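PDB 3MOG: 3-hydroxyadipyl-CoA dehydrogenase from Escherichia coli, which catalyses the NAD+-dependent oxidation of (3S)-3-hydroxyadipyl-CoA to 3-oxoadipyl-CoA in the breakdown of phenylacetate, working as a homotrimer. Local coordinates for residues C[203-207]-C[208-212]; C[218-221]-C[222-226]; C[315-319]-C[320-324]; C[402-406]-C[407-411]; C[442-445]-C[446-450]. All coordinates share one frame; numbering follows the deposited sequence.

Contact 1 (C[203-207]-C[208-212]); sequences WRALE and EQVAA
E208 folds back along the last turn of helix 196-207 and reaches R204 through water. Its CB rests 3.7 Å from R204 O and, with chi1 at -81°, CG lies 4.0 Å from the same R204 O. From there the chain runs extended, and the carboxylate oxygen OE2 takes a hydrogen bond from each of two waters. One of them also donates to R204 O; the other accepts from R204 NE, at the edge and in the plane of the guanidinium. The two charged groups are thus bridged rather than paired directly, with R204 NH2 and E208 OE2 4.6 Å apart, and the arginine has its salt bridge with E454 instead, while Y452 gives it a cation-pi partner. A flexible acid suits this place, where it can hold a water on R204 O at the helix end.

The helix closes in a Schellman motif. V210 N bonds almost straight to A205 O (3.2 Å, 174° at the hydrogen), and Q209 N reaches L206 O from above the carbonyl plane. Q209, the C-prime residue, adopts positive phi (54°), less common for a residue with a side chain; it is exposed, its CB directed away from the helix end. E208 N completes the helical pattern with a bond to R204 O.

V210 turns back toward the helix, its CG2 3.4 Å from A205 O and 4.2 Å from A205 CB. This small apolar pair is buried, and I216 of helix 213-223 touches A205 as well. E207 and E208 also pack on K407 of a second subunit.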
# COMPACT_ATOMS: atom_id res chain seq x y z
N TRP C 203 9.28 17.48 -2.93
CA TRP C 203 7.96 17.61 -2.28
C TRP C 203 7.96 17.26 -0.79
O TRP C 203 7.31 17.94 0.01
CB TRP C 203 6.92 16.79 -3.02
CG TRP C 203 6.67 17.24 -4.44
CD1 TRP C 203 6.86 16.51 -5.58
CD2 TRP C 203 6.17 18.52 -4.86
NE1 TRP C 203 6.52 17.26 -6.68
CE2 TRP C 203 6.10 18.50 -6.27
CE3 TRP C 203 5.78 19.69 -4.18
CZ2 TRP C 203 5.66 19.60 -7.02
CZ3 TRP C 203 5.34 20.78 -4.92
CH2 TRP C 203 5.28 20.72 -6.33
N ARG C 204 8.70 16.21 -0.43
CA ARG C 204 8.82 15.82 0.98
C ARG C 204 9.54 16.88 1.80
O ARG C 204 9.12 17.20 2.92
CB ARG C 204 9.51 14.48 1.12
CG ARG C 204 8.53 13.32 1.07
CD ARG C 204 9.26 12.05 1.30
NE ARG C 204 9.59 11.83 2.70
CZ ARG C 204 9.20 10.76 3.38
NH1 ARG C 204 8.45 9.84 2.77
NH2 ARG C 204 9.54 10.61 4.65
N ALA C 205 10.62 17.42 1.24
CA ALA C 205 11.38 18.50 1.87
C ALA C 205 10.48 19.72 2.03
O ALA C 205 10.39 20.29 3.12
CB ALA C 205 12.63 18.83 1.03
N LEU C 206 9.77 20.07 0.96
CA LEU C 206 8.78 21.16 0.96
C LEU C 206 7.66 21.00 1.99
O LEU C 206 7.32 21.96 2.67
CB LEU C 206 8.18 21.32 -0.43
CG LEU C 206 7.60 22.66 -0.85
CD1 LEU C 206 8.38 23.83 -0.24
CD2 LEU C 206 7.64 22.72 -2.35
N GLU C 207 7.12 19.78 2.13
CA GLU C 207 6.03 19.51 3.07
C GLU C 207 6.50 19.64 4.50
O GLU C 207 5.71 19.95 5.39
CB GLU C 207 5.42 18.12 2.83
CG GLU C 207 4.07 17.85 3.52
CD GLU C 207 3.36 16.58 3.04
OE1 GLU C 207 3.96 15.79 2.30
OE2 GLU C 207 2.18 16.37 3.41
N GLU C 208 7.78 19.39 4.74
CA GLU C 208 8.31 19.51 6.10
C GLU C 208 9.02 20.85 6.40
O GLU C 208 9.58 21.01 7.48
CB GLU C 208 9.19 18.31 6.45
CG GLU C 208 8.38 17.10 6.89
CD GLU C 208 9.23 15.87 7.17
OE1 GLU C 208 10.11 15.93 8.05
OE2 GLU C 208 9.02 14.83 6.51
N GLN C 209 8.96 21.80 5.46
CA GLN C 209 9.54 23.17 5.58
C GLN C 209 11.04 23.14 5.93
O GLN C 209 11.52 23.92 6.77
CB GLN C 209 8.73 24.05 6.55
CG GLN C 209 7.28 24.36 6.09
CD GLN C 209 6.42 24.99 7.19
OE1 GLN C 209 5.32 24.52 7.47
NE2 GLN C 209 6.93 26.05 7.80
N VAL C 210 11.75 22.22 5.29
CA VAL C 210 13.18 22.04 5.45
C VAL C 210 13.88 23.29 4.96
O VAL C 210 14.81 23.76 5.58
CB VAL C 210 13.66 20.82 4.63
CG1 VAL C 210 15.17 20.69 4.65
CG2 VAL C 210 13.03 19.57 5.17
N ALA C 211 13.38 23.80 3.84
CA ALA C 211 13.93 24.96 3.15
C ALA C 211 12.86 25.51 2.24
O ALA C 211 11.91 24.81 1.90
CB ALA C 211 15.15 24.56 2.33
N ALA C 212 13.04 26.77 1.84
CA ALA C 212 12.26 27.41 0.77
C ALA C 212 12.46 26.65 -0.56
O ALA C 212 13.50 26.02 -0.76
CB ALA C 212 12.68 28.91 0.62
O HOH W 1 10.82 13.56 4.88
O HOH W 2 7.67 15.28 4.16

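Contact 2 (C[218-221]-C[222-226]); sequences AALR and DGAGF
L220 and F226 form the tight side of this contact, where the C-terminal part of helix 213-223, in the first C-terminal domain of the dehydrogenase, widens into a pi-type turn at 219-221 and leads into a turn with positive phi at G225. Their side chains lie side by side and point the same way, L220 CD1 resting 3.7 Å from F226 CE2. L220 O lies at the edge of the F226 ring, in its plane, and the same carbonyl accepts the bond from F226 N. Two apolar residues suit this buried side: Y198 and Y425 meet the F226 ring, and T393 and I397 of helix 390-406 touch L220 and F226 respectively. The pi-type spacing appears in the bond from A224 N to A219 O, while G223 N makes only weak bonds to A218 O and A219 O. G223, with no side chain, lets the backbone pass close to A219 O, and the positive phi of G225 (86°) favours glycine.

The other side is more open and charged. R221 and D222, both partly exposed, run alongside each other, the arginine bent at its third torsion so that its guanidinium comes back to the neighbouring acid. The two flat groups stand 82° apart, and the salt bridge is made by R221 NH2 and D222 OD1 at 2.7 Å.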
# COMPACT_ATOMS: atom_id res chain seq x y z
N ALA C 218 18.24 25.36 -5.66
CA ALA C 218 19.61 25.87 -5.79
C ALA C 218 20.63 24.82 -5.40
O ALA C 218 21.67 24.71 -6.02
CB ALA C 218 19.79 27.14 -4.95
N ALA C 219 20.32 24.05 -4.35
CA ALA C 219 21.16 22.95 -3.93
C ALA C 219 21.28 21.92 -5.04
O ALA C 219 22.37 21.47 -5.36
CB ALA C 219 20.61 22.31 -2.66
N LEU C 220 20.15 21.57 -5.64
CA LEU C 220 20.13 20.50 -6.64
C LEU C 220 20.76 20.93 -7.97
O LEU C 220 21.48 20.15 -8.59
CB LEU C 220 18.71 19.94 -6.81
CG LEU C 220 18.23 18.80 -5.89
CD1 LEU C 220 19.05 17.52 -6.08
CD2 LEU C 220 18.20 19.16 -4.40
N ARG C 221 20.55 22.18 -8.38
CA ARG C 221 21.16 22.71 -9.61
C ARG C 221 22.61 23.18 -9.44
O ARG C 221 23.48 22.78 -10.20
CB ARG C 221 20.28 23.81 -10.25
CG ARG C 221 20.99 24.71 -11.30
CD ARG C 221 20.05 25.76 -11.94
NE ARG C 221 19.01 26.19 -11.01
CZ ARG C 221 19.11 27.21 -10.16
NH1 ARG C 221 18.10 27.50 -9.34
NH2 ARG C 221 20.22 27.94 -10.11
N ASP C 222 22.87 24.02 -8.45
CA ASP C 222 24.21 24.61 -8.33
C ASP C 222 25.11 23.88 -7.34
O ASP C 222 26.30 24.18 -7.25
CB ASP C 222 24.13 26.11 -8.02
CG ASP C 222 23.40 26.90 -9.09
OD1 ASP C 222 22.50 27.68 -8.72
OD2 ASP C 222 23.70 26.73 -10.28
N GLY C 223 24.54 22.92 -6.60
CA GLY C 223 25.31 22.00 -5.79
C GLY C 223 25.56 20.70 -6.53
O GLY C 223 26.71 20.34 -6.79
N ALA C 224 24.49 19.99 -6.89
CA ALA C 224 24.60 18.65 -7.49
C ALA C 224 24.83 18.66 -9.00
O ALA C 224 25.12 17.63 -9.59
CB ALA C 224 23.37 17.80 -7.15
N GLY C 225 24.66 19.81 -9.63
CA GLY C 225 24.91 19.95 -11.06
C GLY C 225 23.76 19.59 -12.00
O GLY C 225 23.99 19.42 -13.20
N PHE C 226 22.53 19.46 -11.48
CA PHE C 226 21.36 19.24 -12.33
C PHE C 226 21.08 20.54 -13.09
O PHE C 226 21.30 21.61 -12.54
CB PHE C 226 20.13 18.86 -11.49
CG PHE C 226 20.17 17.46 -10.91
CD1 PHE C 226 19.75 16.37 -11.65
CD2 PHE C 226 20.58 17.25 -9.59
CE1 PHE C 226 19.75 15.07 -11.09
CE2 PHE C 226 20.58 15.97 -9.03
CZ PHE C 226 20.17 14.88 -9.78

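Contact 3 (C[315-319]-C[320-324]); sequences TEIDD and VLLIE
I317 and V320 face each other next to the turn, where their backbones exchange two hydrogen bonds. I317 N reaches V320 O nearly straight (2.8 Å, 175° at the hydrogen), whereas V320 N returns to I317 O at a poorer angle, from above the carbonyl plane, as the chain reverses there. V320 CB and CG2 lie against that same I317 carbonyl, V320 CG2 at 3.4 Å from I317 O. On the same face the first torsion of I317 (chi1 -55°) places CG1 beside the backbone N, and from there I317 CD1 extends along the hairpin to L322 CB, 4.0 Å away, the two side chains crossing obliquely. On the reverse face E316 CB meets L321 CD2 at 3.6 Å, so the aliphatic root of the acid packs while its carboxylate leads off.

The arrangement is a beta hairpin with a two-residue loop, strands 314-317 and 320-324 joined by a type II' turn at D318 and D319. D318 takes the positive phi that this turn demands; glycine or asparagine is more usual there, and D318 is held by a salt bridge to K367 and by the backbone N atoms of M305 and K306. Farther along, T315 and L322 form a second hydrogen-bonded pair, with E316 and L321 as the non-hydrogen-bonded pair in between.

Around this core, beta-branched and leucine side chains suit a face packed against helix 362-373: Y371 touches I317 and L322, and A364 touches V320. At the open end T315 OG1 and L322 O share a water, each at 2.8 Å. Strand 341-345 continues the sheet beyond L321 and I323, within the reduced Rossmann-fold domain.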
# COMPACT_ATOMS: atom_id res chain seq x y z
N THR C 315 35.58 16.88 8.99
CA THR C 315 36.58 17.93 9.27
C THR C 315 36.42 18.42 10.71
O THR C 315 35.32 18.79 11.13
CB THR C 315 36.43 19.12 8.32
OG1 THR C 315 36.40 18.64 6.97
CG2 THR C 315 37.60 20.08 8.46
N GLU C 316 37.51 18.42 11.47
CA GLU C 316 37.44 18.99 12.81
C GLU C 316 38.02 20.41 12.88
O GLU C 316 39.18 20.65 12.55
CB GLU C 316 37.92 17.99 13.89
CG GLU C 316 39.17 18.29 14.68
CD GLU C 316 39.31 17.33 15.85
OE1 GLU C 316 39.33 17.80 17.00
OE2 GLU C 316 39.37 16.10 15.61
N ILE C 317 37.15 21.35 13.23
CA ILE C 317 37.43 22.77 13.22
C ILE C 317 37.31 23.22 14.68
O ILE C 317 36.20 23.35 15.19
CB ILE C 317 36.42 23.52 12.32
CG1 ILE C 317 36.41 22.91 10.91
CG2 ILE C 317 36.75 24.98 12.23
CD1 ILE C 317 35.25 23.32 10.05
N ASP C 318 38.46 23.44 15.32
CA ASP C 318 38.57 23.60 16.78
C ASP C 318 37.88 22.45 17.52
O ASP C 318 38.42 21.35 17.58
CB ASP C 318 38.12 25.00 17.25
CG ASP C 318 39.08 26.11 16.79
OD1 ASP C 318 40.27 25.84 16.56
OD2 ASP C 318 38.63 27.27 16.67
N ASP C 319 36.68 22.70 18.06
CA ASP C 319 35.89 21.63 18.69
C ASP C 319 34.68 21.18 17.85
O ASP C 319 34.03 20.18 18.19
CB ASP C 319 35.44 22.03 20.11
CG ASP C 319 34.67 23.34 20.13
OD1 ASP C 319 34.87 24.19 19.22
OD2 ASP C 319 33.85 23.53 21.06
N VAL C 320 34.39 21.91 16.77
CA VAL C 320 33.28 21.61 15.86
C VAL C 320 33.63 20.50 14.89
O VAL C 320 34.63 20.57 14.18
CB VAL C 320 32.91 22.83 14.99
CG1 VAL C 320 31.55 22.63 14.32
CG2 VAL C 320 32.93 24.09 15.82
N LEU C 321 32.79 19.47 14.85
CA LEU C 321 32.86 18.50 13.76
C LEU C 321 31.97 18.96 12.63
O LEU C 321 30.77 19.15 12.81
CB LEU C 321 32.47 17.09 14.23
CG LEU C 321 33.37 16.37 15.24
CD1 LEU C 321 32.94 14.93 15.40
CD2 LEU C 321 34.84 16.42 14.86
N LEU C 322 32.59 19.18 11.47
CA LEU C 322 31.87 19.42 10.23
C LEU C 322 31.83 18.08 9.49
O LEU C 322 32.87 17.57 9.06
CB LEU C 322 32.58 20.48 9.39
CG LEU C 322 31.95 20.77 8.03
CD1 LEU C 322 30.61 21.45 8.21
CD2 LEU C 322 32.87 21.60 7.14
N ILE C 323 30.63 17.51 9.39
CA ILE C 323 30.46 16.13 8.93
C ILE C 323 29.56 16.12 7.71
O ILE C 323 28.45 16.65 7.74
CB ILE C 323 29.91 15.22 10.06
CG1 ILE C 323 30.82 15.27 11.30
CG2 ILE C 323 29.78 13.77 9.58
CD1 ILE C 323 30.31 14.50 12.53
N GLU C 324 30.08 15.56 6.62
CA GLU C 324 29.28 15.27 5.44
C GLU C 324 28.16 14.29 5.81
O GLU C 324 28.40 13.33 6.53
CB GLU C 324 30.16 14.69 4.33
CG GLU C 324 31.10 15.71 3.70
CD GLU C 324 31.66 15.24 2.38
OE1 GLU C 324 32.87 14.95 2.32
OE2 GLU C 324 30.90 15.16 1.39
O HOH W 3 33.83 17.64 6.47

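Contact 4 (C[402-406]-C[407-411]); sequences LDALQ and KGVAS
D403 and K407 cross at an angle over the end of helix 390-406, which closes in a Schellman motif with G408 as its C-prime residue. The first torsion of the lysine (chi1 -54°, CG beside its backbone N) brings K407 CG to 3.1 Å from D403 O, and bends at the second and fourth torsions then carry NZ round to the carboxylate. The salt bridge is long, D403 OD1 to K407 NZ at 3.5 Å, and a water joins NZ to the other oxygen, OD2. That OD2 also forms salt bridges with R193 and R258, so K407 is one of several cations round this buried acid. K407 also packs on E208 of the third subunit.

On another side of the turn A404 and V409 meet with apolar surfaces, A404 CB lying 4.1 Å from V409 CG2; a methyl and a branched side chain pack together, and R193 touches both. V409 N bonds to A404 O and G408 N to L405 O, the latter from above the carbonyl plane. Glycine suits the positive phi of G408. L405, with CG anti to its backbone N (chi1 175°), extends past the turn toward helix 412-422, where L405 CD1 touches A410 O at 3.5 Å.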
# COMPACT_ATOMS: atom_id res chain seq x y z
N LEU C 402 19.16 1.15 -9.88
CA LEU C 402 19.63 -0.17 -9.53
C LEU C 402 18.48 -1.18 -9.50
O LEU C 402 18.65 -2.32 -9.92
CB LEU C 402 20.30 -0.13 -8.16
CG LEU C 402 21.73 0.40 -8.06
CD1 LEU C 402 22.02 0.64 -6.61
CD2 LEU C 402 22.76 -0.54 -8.67
N ASP C 403 17.32 -0.76 -9.00
CA ASP C 403 16.17 -1.66 -8.97
C ASP C 403 15.69 -1.99 -10.39
O ASP C 403 15.32 -3.13 -10.68
CB ASP C 403 15.02 -1.07 -8.16
CG ASP C 403 13.81 -1.98 -8.14
OD1 ASP C 403 13.85 -3.02 -7.46
OD2 ASP C 403 12.81 -1.66 -8.83
N ALA C 404 15.73 -0.99 -11.27
CA ALA C 404 15.35 -1.20 -12.65
C ALA C 404 16.31 -2.18 -13.33
O ALA C 404 15.87 -3.05 -14.09
CB ALA C 404 15.31 0.13 -13.40
N LEU C 405 17.61 -2.06 -13.02
CA LEU C 405 18.64 -2.96 -13.59
C LEU C 405 18.45 -4.37 -13.10
O LEU C 405 18.51 -5.32 -13.87
CB LEU C 405 20.05 -2.46 -13.27
CG LEU C 405 21.26 -3.32 -13.68
CD1 LEU C 405 21.27 -3.59 -15.19
CD2 LEU C 405 22.56 -2.64 -13.23
N GLN C 406 18.18 -4.50 -11.80
CA GLN C 406 17.95 -5.80 -11.18
C GLN C 406 16.72 -6.52 -11.73
O GLN C 406 16.72 -7.75 -11.89
CB GLN C 406 17.84 -5.64 -9.67
CG GLN C 406 18.01 -6.95 -8.94
CD GLN C 406 18.19 -6.78 -7.45
OE1 GLN C 406 17.69 -5.81 -6.86
NE2 GLN C 406 18.90 -7.71 -6.83
N LYS C 407 15.67 -5.77 -12.02
CA LYS C 407 14.44 -6.35 -12.56
C LYS C 407 14.47 -6.52 -14.08
O LYS C 407 13.46 -6.86 -14.69
CB LYS C 407 13.21 -5.54 -12.13
CG LYS C 407 13.05 -5.31 -10.65
CD LYS C 407 12.95 -6.59 -9.88
CE LYS C 407 12.64 -6.31 -8.42
NZ LYS C 407 11.41 -5.46 -8.29
N GLY C 408 15.62 -6.26 -14.68
CA GLY C 408 15.82 -6.50 -16.11
C GLY C 408 15.09 -5.54 -17.02
O GLY C 408 14.80 -5.89 -18.16
N VAL C 409 14.78 -4.34 -16.52
CA VAL C 409 14.13 -3.30 -17.34
C VAL C 409 14.98 -2.91 -18.54
O VAL C 409 14.45 -2.75 -19.63
CB VAL C 409 13.76 -2.05 -16.50
CG1 VAL C 409 13.10 -0.98 -17.37
CG2 VAL C 409 12.83 -2.43 -15.37
N ALA C 410 16.30 -2.79 -18.33
CA ALA C 410 17.24 -2.31 -19.34
C ALA C 410 18.68 -2.65 -18.90
O ALA C 410 18.91 -3.00 -17.74
CB ALA C 410 17.09 -0.80 -19.52
N SER C 411 19.64 -2.51 -19.81
CA SER C 411 21.05 -2.72 -19.46
C SER C 411 21.54 -1.56 -18.61
O SER C 411 20.94 -0.49 -18.62
CB SER C 411 21.91 -2.82 -20.71
OG SER C 411 21.99 -1.55 -21.36
O HOH W 4 10.24 -3.05 -8.72
O HOH W 5 18.90 -5.49 -17.28

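Contact 5 (C[442-445]-C[446-450]); sequences LRLL and ENLQH
L442, R443, L444 and L445 each accept an i+4 backbone hydrogen bond, from E446, N447, L448 and Q449 in turn, and so make one continuous alpha-helical stretch within helix 438-452. The bonds are regular: E446 N to L442 O spans 3.0 Å and Q449 N to L445 O 2.8 Å. Side chains four residues apart are thereby brought alongside each other. L444 and L448 lie side by side, pointing the same way, their CD1 atoms 4.1 Å apart, and L445 CD2 meets L448 CD1 at 4.3 Å. These three leucines form the buried stripe, and A395 of helix 390-406 packs on L444 and L445.

On another flank the methylene of R443 CG is 4.0 Å from N447 ND2, with guanidinium and amide planes almost parallel (4°). R443 NH2 forms a salt bridge with D312, and N447 ND2 a hydrogen bond to the carbonyl of Q326. The E446 chain, its CG beside the backbone N (chi1 -75°), crosses L442, with OE1 4.0 Å from L442 CG, while OE2 forms a salt bridge with R464. The helix is therefore amphipathic: leucine contacts join it to the domain, and the charged and amide groups bind neighbouring loops and helix 461-473.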
# COMPACT_ATOMS: atom_id res chain seq x y z
N LEU C 442 24.75 3.08 0.28
CA LEU C 442 24.11 2.09 1.15
C LEU C 442 23.93 2.57 2.58
O LEU C 442 22.83 2.48 3.12
CB LEU C 442 24.87 0.76 1.14
CG LEU C 442 24.38 -0.30 2.10
CD1 LEU C 442 23.06 -0.92 1.60
CD2 LEU C 442 25.44 -1.36 2.35
N ARG C 443 25.00 3.09 3.19
CA ARG C 443 24.95 3.54 4.59
C ARG C 443 23.90 4.66 4.82
O ARG C 443 23.14 4.61 5.79
CB ARG C 443 26.34 4.00 5.05
CG ARG C 443 26.38 4.55 6.48
CD ARG C 443 27.80 4.89 6.91
NE ARG C 443 28.47 5.77 5.95
CZ ARG C 443 29.77 6.06 5.97
NH1 ARG C 443 30.55 5.56 6.93
NH2 ARG C 443 30.28 6.86 5.05
N LEU C 444 23.89 5.62 3.91
CA LEU C 444 22.94 6.72 3.91
C LEU C 444 21.49 6.23 3.87
O LEU C 444 20.69 6.56 4.75
CB LEU C 444 23.24 7.62 2.72
CG LEU C 444 22.30 8.75 2.30
CD1 LEU C 444 22.04 9.71 3.43
CD2 LEU C 444 23.00 9.48 1.18
N LEU C 445 21.17 5.40 2.88
CA LEU C 445 19.81 4.88 2.74
C LEU C 445 19.38 4.05 3.95
O LEU C 445 18.23 4.19 4.40
CB LEU C 445 19.61 4.13 1.41
CG LEU C 445 19.66 5.00 0.14
CD1 LEU C 445 19.66 4.17 -1.11
CD2 LEU C 445 18.51 5.98 0.05
N GLU C 446 20.29 3.24 4.50
CA GLU C 446 20.02 2.48 5.74
C GLU C 446 19.69 3.40 6.90
O GLU C 446 18.76 3.11 7.67
CB GLU C 446 21.19 1.57 6.14
CG GLU C 446 21.32 0.31 5.30
CD GLU C 446 22.49 -0.58 5.72
OE1 GLU C 446 23.57 -0.04 6.04
OE2 GLU C 446 22.34 -1.82 5.72
N ASN C 447 20.42 4.51 7.02
CA ASN C 447 20.13 5.51 8.06
C ASN C 447 18.79 6.19 7.84
O ASN C 447 18.00 6.32 8.78
CB ASN C 447 21.24 6.55 8.15
CG ASN C 447 22.41 6.09 9.00
OD1 ASN C 447 22.25 5.32 9.96
ND2 ASN C 447 23.60 6.53 8.64
N LEU C 448 18.50 6.59 6.60
CA LEU C 448 17.18 7.13 6.27
C LEU C 448 16.05 6.15 6.58
O LEU C 448 15.04 6.54 7.17
CB LEU C 448 17.13 7.59 4.82
CG LEU C 448 18.08 8.75 4.47
CD1 LEU C 448 17.97 9.06 3.03
CD2 LEU C 448 17.75 10.00 5.30
N GLN C 449 16.25 4.88 6.21
CA GLN C 449 15.29 3.80 6.44
C GLN C 449 15.05 3.59 7.92
O GLN C 449 13.91 3.44 8.35
CB GLN C 449 15.78 2.49 5.79
CG GLN C 449 14.88 1.26 6.01
CD GLN C 449 15.58 -0.06 5.68
OE1 GLN C 449 14.94 -1.02 5.26
NE2 GLN C 449 16.91 -0.10 5.88
N HIS C 450 16.12 3.58 8.71
CA HIS C 450 15.99 3.52 10.16
C HIS C 450 15.26 4.75 10.74
O HIS C 450 14.31 4.59 11.50
CB HIS C 450 17.34 3.32 10.84
CG HIS C 450 17.25 3.30 12.33
ND1 HIS C 450 16.80 2.20 13.03
CD2 HIS C 450 17.49 4.26 13.26
CE1 HIS C 450 16.78 2.47 14.32
NE2 HIS C 450 17.20 3.71 14.48

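Contacts 1 and 4 are alike: each ends a helix in a Schellman motif with an alanine-valine pair at the turn, though contact 1 has a glutamine and contact 4 a glycine at positive phi. They lie in the two C-terminal domains, with centres 30 Å apart, and across the trimer E208 of one copy packs on K407 of another. Contacts 1, 4 and 5 are partly buried, each touching another subunit; contact 2 is buried, touches none, lies on the next helix after contact 1 and pairs an apolar core with a salt bridge at its surface. Contact 5 is all helix, contact 3 a hairpin; contact 3 lies farthest from the chain centre, and strand bonds replace the helical ones.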